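Local coordinates for Tv2483 (Treponema vincentii, PDB 6DET), which binds L-arginine with high selectivity as a treponemal lipoprotein, probably the substrate-binding component of an ABC transporter for amino-acid uptake, at residues Leu69-Leu73 with Lys233-Leu238; Ile99-Val105 with Glu217-Ala222; Thr117-Gln121 with Ser260-Phe266. One frame throughout, in Å; residues are numbered along the deposited sequence.

In the fold
From the N terminus, helix 61-73 brings Leu69-Leu73 to the first contact, followed by strand 98-104 and then by Thr117-Gln121, which leads into strand 120-129. Strand 215-223 returns to pair with Ile99-Val105, so interaction 2 closes a loop of 111 residues. Helix 228-243 comes next and closes the larger loop of interaction 1, within which interaction 2 is nested. Interaction 3 closes last, when the C-terminal tail reaches Thr117-Gln121; its loop crosses both others. Interaction 2 contributes part of the arginine site. Interaction 3 meets it through strands 215-223 and 120-129, neighbours in one sheet, while interaction 1 joins two helices and touches interaction 3 through Glu235 and Thr117.

Interaction 1. Residues Leu69-Leu73 with Lys233-Leu238; sequences LCRRL and KIESVL
Leu69 and Leu73, one turn apart on helix 61-73, point their side chains at helix 228-243 and straddle Val237, each taking a different part of it. The short helix segments run at 106° to each other, with axes 10.0 Å apart at closest approach. Leu69 has CG anti to its backbone N (chi1 176°), which carries both methyls across to the other helix. CD1 enters between Val237 and Leu238, 3.7 Å from Val237 CB and equally near Leu238 CD2, and also rests on the Ile234 carbonyl O, while CD2 turns to the Ile234 side chain. There the two side chains cross at about a right angle, and Leu69 CD2 lies only 3.5 Å from Ile234 CD1, a tight methyl-to-methyl contact. Leu73 takes a different rotamer, with CG beside its N (chi1 -71°). Its CD2 presses on Val237 CG2 at 3.5 Å and also meets the aliphatic CG of Lys233 at 3.9 Å; its CD1 approaches the same Ile234 methyl that Leu69 touches, again nearly at right angles. The two Val237 methyls are thus divided: CG2 faces Leu73, whereas CG1 lies against Leu69 and the aliphatic part of Arg72, whose CD is 4.0 Å away. The Arg72 chain is extended from CG to NE, which carries its guanidinium past the valine to salt bridges with Glu68, Glu240 and Asp244. Trp29 of helix 28-35 touches Leu73 and Lys233, and Ile247 of helix 246-255 touches Leu238. Side chain against side chain, the contact is made by carbon atoms alone: leucine, isoleucine and valine methyls, with Arg72 and Lys233 methylenes at the margin. Cohesion rests on dispersion and partial removal of methyls from water; the charged end of Arg72 adds a polar tie between the helices through Glu240.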
loop_
_atom_site.group_PDB
_atom_site.type_symbol
_atom_site.label_atom_id
_atom_site.label_comp_id
_atom_site.label_asym_id
_atom_site.label_seq_id
_atom_site.Cartn_x
_atom_site.Cartn_y
_atom_site.Cartn_z
ATOM N N LEU A 69 8.045 -4.066 -15.757
ATOM C CA LEU A 69 6.836 -4.416 -16.483
ATOM C C LEU A 69 6.653 -3.520 -17.705
ATOM O O LEU A 69 6.399 -4.006 -18.811
ATOM C CB LEU A 69 5.642 -4.307 -15.557
ATOM C CG LEU A 69 4.317 -4.562 -16.252
ATOM C CD1 LEU A 69 3.561 -5.681 -15.572
ATOM C CD2 LEU A 69 3.544 -3.278 -16.213
ATOM N N CYS A 70 6.775 -2.199 -17.520
ATOM C CA CYS A 70 6.611 -1.287 -18.648
ATOM C C CYS A 70 7.726 -1.477 -19.666
ATOM O O CYS A 70 7.492 -1.393 -20.882
ATOM C CB CYS A 70 6.557 0.165 -18.131
ATOM S SG CYS A 70 5.050 0.591 -17.307
ATOM N N ARG A 71 8.942 -1.789 -19.205
ATOM C CA ARG A 71 10.003 -2.058 -20.161
ATOM C C ARG A 71 9.616 -3.220 -21.062
ATOM O O ARG A 71 9.761 -3.146 -22.282
ATOM C CB ARG A 71 11.324 -2.365 -19.464
ATOM C CG ARG A 71 12.470 -2.530 -20.471
ATOM C CD ARG A 71 13.717 -3.065 -19.811
ATOM N NE ARG A 71 13.551 -4.467 -19.448
ATOM C CZ ARG A 71 13.700 -5.479 -20.302
ATOM N NH1 ARG A 71 14.032 -5.239 -21.556
ATOM N NH2 ARG A 71 13.516 -6.729 -19.902
ATOM N N ARG A 72 9.120 -4.303 -20.467
ATOM C CA ARG A 72 8.735 -5.463 -21.270
ATOM C C ARG A 72 7.581 -5.147 -22.211
ATOM O O ARG A 72 7.485 -5.754 -23.290
ATOM C CB ARG A 72 8.364 -6.630 -20.354
ATOM C CG ARG A 72 9.553 -7.208 -19.626
ATOM C CD ARG A 72 9.206 -8.419 -18.758
ATOM N NE ARG A 72 10.328 -8.791 -17.905
ATOM C CZ ARG A 72 10.535 -10.010 -17.414
ATOM N NH1 ARG A 72 9.696 -10.999 -17.701
ATOM N NH2 ARG A 72 11.581 -10.236 -16.627
ATOM N N LEU A 73 6.665 -4.267 -21.807
ATOM C CA LEU A 73 5.537 -3.886 -22.655
ATOM C C LEU A 73 5.887 -2.836 -23.693
ATOM O O LEU A 73 5.041 -2.513 -24.548
ATOM C CB LEU A 73 4.381 -3.383 -21.799
ATOM C CG LEU A 73 3.670 -4.468 -20.991
ATOM C CD1 LEU A 73 2.693 -3.849 -20.052
ATOM C CD2 LEU A 73 2.957 -5.466 -21.942
ATOM N N LYS A 233 -3.438 -7.403 -19.687
ATOM C CA LYS A 233 -2.087 -7.291 -20.228
ATOM C C LYS A 233 -1.070 -7.219 -19.107
ATOM O O LYS A 233 -0.044 -7.912 -19.119
ATOM C CB LYS A 233 -1.972 -6.045 -21.124
ATOM C CG LYS A 233 -0.877 -6.126 -22.155
ATOM C CD LYS A 233 -1.367 -6.933 -23.322
ATOM C CE LYS A 233 -0.321 -7.145 -24.357
ATOM N NZ LYS A 233 -0.874 -8.003 -25.421
ATOM N N ILE A 234 -1.338 -6.344 -18.134
ATOM C CA ILE A 234 -0.473 -6.174 -16.970
ATOM C C ILE A 234 -0.297 -7.503 -16.245
ATOM O O ILE A 234 0.817 -7.905 -15.895
ATOM C CB ILE A 234 -1.076 -5.123 -16.032
ATOM C CG1 ILE A 234 -1.103 -3.727 -16.689
ATOM C CG2 ILE A 234 -0.311 -5.125 -14.693
ATOM C CD1 ILE A 234 0.164 -3.139 -16.899
ATOM N N GLU A 235 -1.398 -8.198 -16.009
ATOM C CA GLU A 235 -1.315 -9.447 -15.257
ATOM C C GLU A 235 -0.495 -10.488 -16.011
ATOM O O GLU A 235 0.245 -11.266 -15.396
ATOM C CB GLU A 235 -2.718 -9.961 -14.954
ATOM C CG GLU A 235 -3.416 -9.149 -13.874
ATOM C CD GLU A 235 -4.796 -9.657 -13.550
ATOM O OE1 GLU A 235 -5.472 -10.201 -14.462
ATOM O OE2 GLU A 235 -5.197 -9.519 -12.379
ATOM N N SER A 236 -0.584 -10.505 -17.344
ATOM C CA SER A 236 0.202 -11.472 -18.097
ATOM C C SER A 236 1.699 -11.255 -17.893
ATOM O O SER A 236 2.464 -12.217 -17.754
ATOM C CB SER A 236 -0.140 -11.379 -19.581
ATOM O OG SER A 236 0.577 -12.367 -20.285
ATOM N N VAL A 237 2.136 -9.999 -17.900
ATOM C CA VAL A 237 3.552 -9.695 -17.719
ATOM C C VAL A 237 3.982 -9.926 -16.274
ATOM O O VAL A 237 5.093 -10.415 -16.014
ATOM C CB VAL A 237 3.835 -8.256 -18.164
ATOM C CG1 VAL A 237 5.307 -7.953 -17.976
ATOM C CG2 VAL A 237 3.420 -8.087 -19.630
ATOM N N LEU A 238 3.146 -9.533 -15.311
ATOM C CA LEU A 238 3.465 -9.808 -13.909
ATOM C C LEU A 238 3.695 -11.297 -13.682
ATOM O O LEU A 238 4.584 -11.687 -12.918
ATOM C CB LEU A 238 2.342 -9.322 -12.997
ATOM C CG LEU A 238 2.210 -7.798 -12.815
ATOM C CD1 LEU A 238 1.012 -7.445 -11.922
ATOM C CD2 LEU A 238 3.519 -7.208 -12.252
#

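Interaction 2. Residues Ile99-Val105 with Glu217-Ala222. With ARG (arginine), chain B.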
loop_
_atom_site.group_PDB
_atom_site.type_symbol
_atom_site.label_atom_id
_atom_site.label_comp_id
_atom_site.label_asym_id
_atom_site.label_seq_id
_atom_site.Cartn_x
_atom_site.Cartn_y
_atom_site.Cartn_z
ATOM N N ILE A 99 -2.965 2.671 -9.506
ATOM C CA ILE A 99 -2.550 3.120 -8.174
ATOM C C ILE A 99 -1.721 2.011 -7.543
ATOM O O ILE A 99 -2.138 0.852 -7.550
ATOM C CB ILE A 99 -3.747 3.428 -7.258
ATOM C CG1 ILE A 99 -4.742 4.392 -7.923
ATOM C CG2 ILE A 99 -3.240 4.051 -5.941
ATOM C CD1 ILE A 99 -6.116 4.367 -7.281
ATOM N N ALA A 100 -0.528 2.361 -7.067
ATOM C CA ALA A 100 0.339 1.440 -6.343
ATOM C C ALA A 100 0.597 2.058 -4.959
ATOM O O ALA A 100 -0.318 2.650 -4.384
ATOM C CB ALA A 100 1.609 1.170 -7.162
ATOM N N SER A 101 1.801 1.904 -4.402
ATOM C CA SER A 101 2.131 2.396 -3.053
ATOM C C SER A 101 1.441 1.607 -1.946
ATOM O O SER A 101 1.072 2.165 -0.909
ATOM C CB SER A 101 1.807 3.897 -2.908
ATOM O OG SER A 101 2.674 4.572 -3.741
ATOM N N GLY A 102 1.283 0.290 -2.134
ATOM C CA GLY A 102 0.732 -0.537 -1.073
ATOM C C GLY A 102 -0.778 -0.441 -0.959
ATOM O O GLY A 102 -1.325 -0.285 0.132
ATOM N N PHE A 103 -1.467 -0.520 -2.099
ATOM C CA PHE A 103 -2.921 -0.414 -2.148
ATOM C C PHE A 103 -3.570 -1.715 -1.658
ATOM O O PHE A 103 -3.410 -2.772 -2.289
ATOM C CB PHE A 103 -3.328 -0.076 -3.594
ATOM C CG PHE A 103 -4.796 0.244 -3.769
ATOM C CD1 PHE A 103 -5.222 1.561 -3.924
ATOM C CD2 PHE A 103 -5.747 -0.771 -3.840
ATOM C CE1 PHE A 103 -6.560 1.844 -4.081
ATOM C CE2 PHE A 103 -7.092 -0.474 -3.998
ATOM C CZ PHE A 103 -7.492 0.839 -4.128
ATOM N N SER A 104 -4.345 -1.632 -0.572
ATOM C CA SER A 104 -5.010 -2.799 0.016
ATOM C C SER A 104 -6.327 -3.170 -0.675
ATOM O O SER A 104 -7.166 -2.319 -0.980
ATOM C CB SER A 104 -5.284 -2.523 1.486
ATOM O OG SER A 104 -4.066 -2.303 2.168
ATOM N N VAL A 105 -6.514 -4.470 -0.913
ATOM C CA VAL A 105 -7.830 -4.973 -1.275
ATOM C C VAL A 105 -8.775 -4.871 -0.083
ATOM O O VAL A 105 -8.444 -5.292 1.032
ATOM C CB VAL A 105 -7.740 -6.427 -1.767
ATOM C CG1 VAL A 105 -9.137 -6.925 -2.114
ATOM C CG2 VAL A 105 -6.813 -6.517 -2.962
ATOM N N GLU A 217 -4.652 -8.854 5.123
ATOM C CA GLU A 217 -4.992 -8.184 3.870
ATOM C C GLU A 217 -4.110 -8.702 2.754
ATOM O O GLU A 217 -3.088 -9.364 2.982
ATOM C CB GLU A 217 -4.764 -6.644 3.920
ATOM C CG GLU A 217 -5.320 -5.923 5.071
ATOM C CD GLU A 217 -4.925 -4.433 5.127
ATOM O OE1 GLU A 217 -5.497 -3.748 6.000
ATOM O OE2 GLU A 217 -4.011 -3.954 4.410
ATOM N N TYR A 218 -4.481 -8.297 1.542
ATOM C CA TYR A 218 -3.656 -8.394 0.357
ATOM C C TYR A 218 -3.473 -7.016 -0.250
ATOM O O TYR A 218 -4.377 -6.175 -0.177
ATOM C CB TYR A 218 -4.281 -9.278 -0.708
ATOM C CG TYR A 218 -4.691 -10.612 -0.149
ATOM C CD1 TYR A 218 -3.750 -11.606 0.067
ATOM C CD2 TYR A 218 -6.017 -10.869 0.177
ATOM C CE1 TYR A 218 -4.125 -12.826 0.593
ATOM C CE2 TYR A 218 -6.399 -12.087 0.697
ATOM C CZ TYR A 218 -5.451 -13.063 0.906
ATOM O OH TYR A 218 -5.831 -14.281 1.429
ATOM N N TYR A 219 -2.295 -6.802 -0.813
ATOM C CA TYR A 219 -1.992 -5.627 -1.612
ATOM C C TYR A 219 -2.258 -5.969 -3.074
ATOM O O TYR A 219 -2.051 -7.109 -3.501
ATOM C CB TYR A 219 -0.528 -5.225 -1.482
ATOM C CG TYR A 219 -0.124 -4.436 -0.226
ATOM C CD1 TYR A 219 -1.065 -3.878 0.614
ATOM C CD2 TYR A 219 1.208 -4.209 0.016
ATOM C CE1 TYR A 219 -0.646 -3.076 1.734
ATOM C CE2 TYR A 219 1.642 -3.449 1.103
ATOM C CZ TYR A 219 0.707 -2.894 1.945
ATOM O OH TYR A 219 1.152 -2.092 2.982
ATOM N N THR A 220 -2.649 -4.957 -3.833
ATOM C CA THR A 220 -2.916 -5.084 -5.261
ATOM C C THR A 220 -2.459 -3.807 -5.953
ATOM O O THR A 220 -1.916 -2.879 -5.319
ATOM C CB THR A 220 -4.411 -5.368 -5.499
ATOM O OG1 THR A 220 -4.678 -5.603 -6.892
ATOM C CG2 THR A 220 -5.265 -4.216 -5.034
ATOM N N PHE A 221 -2.678 -3.751 -7.271
ATOM C CA PHE A 221 -2.584 -2.518 -8.036
ATOM C C PHE A 221 -3.979 -2.232 -8.578
ATOM O O PHE A 221 -4.626 -3.139 -9.122
ATOM C CB PHE A 221 -1.569 -2.634 -9.162
ATOM C CG PHE A 221 -0.220 -3.051 -8.717
ATOM C CD1 PHE A 221 0.429 -2.380 -7.666
ATOM C CD2 PHE A 221 0.418 -4.119 -9.314
ATOM C CE1 PHE A 221 1.675 -2.803 -7.267
ATOM C CE2 PHE A 221 1.665 -4.524 -8.904
ATOM C CZ PHE A 221 2.288 -3.862 -7.881
ATOM N N ALA A 222 -4.462 -1.005 -8.371
ATOM C CA ALA A 222 -5.855 -0.634 -8.643
ATOM C C ALA A 222 -5.981 0.093 -9.984
ATOM O O ALA A 222 -5.205 1.012 -10.272
ATOM C CB ALA A 222 -6.399 0.266 -7.529
HETATM N N ARG B . -2.650 0.130 2.392
HETATM C CA ARG B . -3.012 1.571 2.407
HETATM C C ARG B . -4.227 1.796 1.514
HETATM O O ARG B . -4.490 0.943 0.645
HETATM C CB ARG B . -1.850 2.436 1.920
HETATM C CG ARG B . -0.634 2.435 2.840
HETATM C CD ARG B . 0.549 3.235 2.301
HETATM N NE ARG B . 0.211 4.642 2.210
HETATM C CZ ARG B . -0.006 5.302 1.079
HETATM N NH1 ARG B . -0.353 6.589 1.159
HETATM N NH2 ARG B . 0.096 4.699 -0.106
HETATM O OXT ARG B . -4.913 2.819 1.650
HETATM O O HOH W 1 0.242 -1.394 -4.435
HETATM O O HOH W 2 -7.393 -7.807 1.538
#
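The strand Ile99-Val105 breaks its antiparallel pairing with Glu217-Ala222 at a corner, Ser101-Gly102, and there turns its carbonyls to a bound arginine. This corner forms part of the arginine pocket of a family 3 solute-binding protein. Before the corner, Ile99 and Ala222 exchange two backbone bonds; after it, Thr220 N binds Phe103 O and Val105 N binds Tyr218 O. At the break, water 1 links Phe103 N to Thr220 O. Gly102 has a positive phi, and its CA lies 3.7 Å from the centroid of the Tyr219 ring, over the face, in a CH-pi contact; the ring's hydroxyl bonds Asp193. Elsewhere the Ala222 methyl sits over the face of the Phe103 ring. The ligand ammonium N is gripped by Gly102 O at 2.7 Å and Ser104 OG at 2.8 Å, its carboxylate O accepts a nearly straight bond from Ser104 N, and its NH2 reaches Ser101 O. Trp84, Glu148 and Asp193 are among its further partners. Glu217, bound to Lys124 and Asn122, is consistent with a second-shell role in orienting the Ser104 hydroxyl: Ser104 OG donates to Glu217 OE2 at 2.8 Å, meeting it from above the carboxylate plane, 47° out of it.

Interaction 3. Residues Thr117-Gln121 with Ser260-Phe266; sequences TPYLQ and SILNVRF
Ile261 and Leu262 reach Thr117-Gln121 through different first torsions. In Ile261, CG1 stands between the backbone N and the carbonyl carbon (chi1 59°), which lays it against the Tyr119 carbonyl group and carries CD1 on to the Leu120 backbone and, at 4.1 Å, to CG of Gln121. In Leu262, CG lies beside the N (chi1 -82°) and meets Tyr119 CB at 3.7 Å, while CD2 reaches CG2 of Thr117 at 3.6 Å. A type I beta turn from Ile261 to Val264, closed by Val264 N to Ile261 O, then swings the tail toward Phe266. This C-terminal residue and Pro118 approach from opposite directions. The proline CG rests over one face of the Phe266 ring, displaced toward its rim and 3.8 Å from the centroid, a CH-pi contact. A single direct hydrogen bond joins the segments: Ile261 N to Tyr119 O at 3.1 Å, straight at the hydrogen but with the donor 55° above the carbonyl plane. Tyr119 O also accepts from water 4, which gives its second hydrogen to Ser260 OG, a hydroxyl also bonded to Asn242. Water 3 accepts from Phe266 N and is also bonded to Thr117 OG1, so two waters supplement the one backbone bond. Tyr119 directs its ring elsewhere, stacking on Phe221 and bonding Asp62 through its hydroxyl. The tail lies along the loop leading into strand 120-129, where Tyr218 of strand 215-223 meets Pro118, Ile261 and the Phe266 ring, the last edge-to-face; Leu262 touches Asn242 of helix 228-243 and Ile247 of helix 246-255, and Ser260 touches Tyr61 of helix 61-73.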
loop_
_atom_site.group_PDB
_atom_site.type_symbol
_atom_site.label_atom_id
_atom_site.label_comp_id
_atom_site.label_asym_id
_atom_site.label_seq_id
_atom_site.Cartn_x
_atom_site.Cartn_y
_atom_site.Cartn_z
ATOM N N THR A 117 -4.415 -9.299 -9.669
ATOM C CA THR A 117 -4.174 -10.405 -8.777
ATOM C C THR A 117 -3.198 -9.948 -7.677
ATOM O O THR A 117 -2.200 -9.283 -7.979
ATOM C CB THR A 117 -3.638 -11.605 -9.543
ATOM O OG1 THR A 117 -3.538 -12.719 -8.636
ATOM C CG2 THR A 117 -2.309 -11.285 -10.156
ATOM N N PRO A 118 -3.492 -10.231 -6.418
ATOM C CA PRO A 118 -2.656 -9.709 -5.320
ATOM C C PRO A 118 -1.200 -10.137 -5.406
ATOM O O PRO A 118 -0.873 -11.245 -5.831
ATOM C CB PRO A 118 -3.325 -10.290 -4.077
ATOM C CG PRO A 118 -4.750 -10.410 -4.455
ATOM C CD PRO A 118 -4.790 -10.720 -5.928
ATOM N N TYR A 119 -0.306 -9.243 -4.953
ATOM C CA TYR A 119 1.117 -9.492 -5.092
ATOM C C TYR A 119 1.852 -9.558 -3.754
ATOM O O TYR A 119 2.972 -10.091 -3.719
ATOM C CB TYR A 119 1.751 -8.430 -6.032
ATOM C CG TYR A 119 1.898 -7.018 -5.431
ATOM C CD1 TYR A 119 0.770 -6.198 -5.227
ATOM C CD2 TYR A 119 3.150 -6.491 -5.163
ATOM C CE1 TYR A 119 0.902 -4.898 -4.690
ATOM C CE2 TYR A 119 3.291 -5.186 -4.618
ATOM C CZ TYR A 119 2.165 -4.416 -4.392
ATOM O OH TYR A 119 2.306 -3.138 -3.866
ATOM N N LEU A 120 1.245 -9.083 -2.662
ATOM C CA LEU A 120 1.808 -9.191 -1.312
ATOM C C LEU A 120 0.686 -9.401 -0.313
ATOM O O LEU A 120 -0.440 -8.953 -0.546
ATOM C CB LEU A 120 2.573 -7.927 -0.880
ATOM C CG LEU A 120 3.903 -7.592 -1.563
ATOM C CD1 LEU A 120 4.400 -6.199 -1.178
ATOM C CD2 LEU A 120 4.926 -8.690 -1.204
ATOM N N GLN A 121 1.001 -10.091 0.805
ATOM C CA GLN A 121 0.154 -10.077 1.988
ATOM C C GLN A 121 0.553 -8.916 2.875
ATOM O O GLN A 121 1.704 -8.475 2.872
ATOM C CB GLN A 121 0.282 -11.365 2.805
ATOM C CG GLN A 121 -0.462 -12.510 2.245
ATOM C CD GLN A 121 -0.324 -13.687 3.169
ATOM O OE1 GLN A 121 0.756 -14.249 3.274
ATOM N NE2 GLN A 121 -1.375 -13.991 3.910
ATOM N N SER A 260 6.652 -12.539 -2.550
ATOM C CA SER A 260 5.704 -12.375 -3.649
ATOM C C SER A 260 4.671 -13.499 -3.607
ATOM O O SER A 260 5.037 -14.675 -3.488
ATOM C CB SER A 260 6.435 -12.395 -4.991
ATOM O OG SER A 260 5.506 -12.296 -6.048
ATOM N N ILE A 261 3.388 -13.152 -3.716
ATOM C CA ILE A 261 2.336 -14.167 -3.754
ATOM C C ILE A 261 1.618 -14.185 -5.096
ATOM O O ILE A 261 0.460 -14.610 -5.168
ATOM C CB ILE A 261 1.337 -14.002 -2.608
ATOM C CG1 ILE A 261 0.663 -12.645 -2.645
ATOM C CG2 ILE A 261 2.061 -14.234 -1.264
ATOM C CD1 ILE A 261 -0.599 -12.610 -1.854
ATOM N N LEU A 262 2.271 -13.706 -6.158
ATOM C CA LEU A 262 1.614 -13.609 -7.452
ATOM C C LEU A 262 1.309 -14.954 -8.089
ATOM O O LEU A 262 0.610 -14.971 -9.116
ATOM C CB LEU A 262 2.480 -12.792 -8.405
ATOM C CG LEU A 262 2.342 -11.262 -8.263
ATOM C CD1 LEU A 262 3.510 -10.549 -8.930
ATOM C CD2 LEU A 262 1.026 -10.708 -8.879
ATOM N N ASN A 263 1.831 -16.063 -7.551
ATOM C CA ASN A 263 1.443 -17.379 -8.054
ATOM C C ASN A 263 0.261 -17.970 -7.290
ATOM O O ASN A 263 -0.140 -19.106 -7.566
ATOM C CB ASN A 263 2.645 -18.338 -8.065
ATOM C CG ASN A 263 3.120 -18.745 -6.658
ATOM O OD1 ASN A 263 2.917 -18.003 -5.703
ATOM N ND2 ASN A 263 3.775 -19.907 -6.548
ATOM N N VAL A 264 -0.328 -17.213 -6.367
ATOM C CA VAL A 264 -1.560 -17.624 -5.705
ATOM C C VAL A 264 -2.731 -17.274 -6.608
ATOM O O VAL A 264 -2.793 -16.163 -7.159
ATOM C CB VAL A 264 -1.703 -16.936 -4.332
ATOM C CG1 VAL A 264 -3.069 -17.280 -3.724
ATOM C CG2 VAL A 264 -0.532 -17.332 -3.406
ATOM N N ARG A 265 -3.650 -18.220 -6.763
ATOM C CA ARG A 265 -4.854 -18.025 -7.560
ATOM C C ARG A 265 -6.006 -17.580 -6.669
ATOM O O ARG A 265 -6.339 -18.248 -5.672
ATOM C CB ARG A 265 -5.227 -19.302 -8.299
ATOM C CG ARG A 265 -4.246 -19.773 -9.343
ATOM C CD ARG A 265 -4.812 -21.042 -10.049
ATOM N NE ARG A 265 -4.817 -22.263 -9.219
ATOM C CZ ARG A 265 -5.893 -22.826 -8.657
ATOM N NH1 ARG A 265 -7.103 -22.302 -8.803
ATOM N NH2 ARG A 265 -5.758 -23.935 -7.939
ATOM N N PHE A 266 -6.606 -16.455 -7.035
ATOM C CA PHE A 266 -7.754 -15.905 -6.347
ATOM C C PHE A 266 -8.975 -16.063 -7.211
ATOM O O PHE A 266 -10.089 -16.147 -6.700
ATOM C CB PHE A 266 -7.513 -14.432 -6.019
ATOM C CG PHE A 266 -6.481 -14.224 -4.962
ATOM C CD1 PHE A 266 -6.847 -14.072 -3.631
ATOM C CD2 PHE A 266 -5.142 -14.206 -5.292
ATOM C CE1 PHE A 266 -5.885 -13.889 -2.662
ATOM C CE2 PHE A 266 -4.179 -14.041 -4.334
ATOM C CZ PHE A 266 -4.548 -13.869 -3.012
ATOM O OXT PHE A 266 -8.844 -16.137 -8.435
HETATM O O HOH W 3 -5.713 -14.881 -9.243
HETATM O O HOH W 4 4.980 -9.514 -5.466
#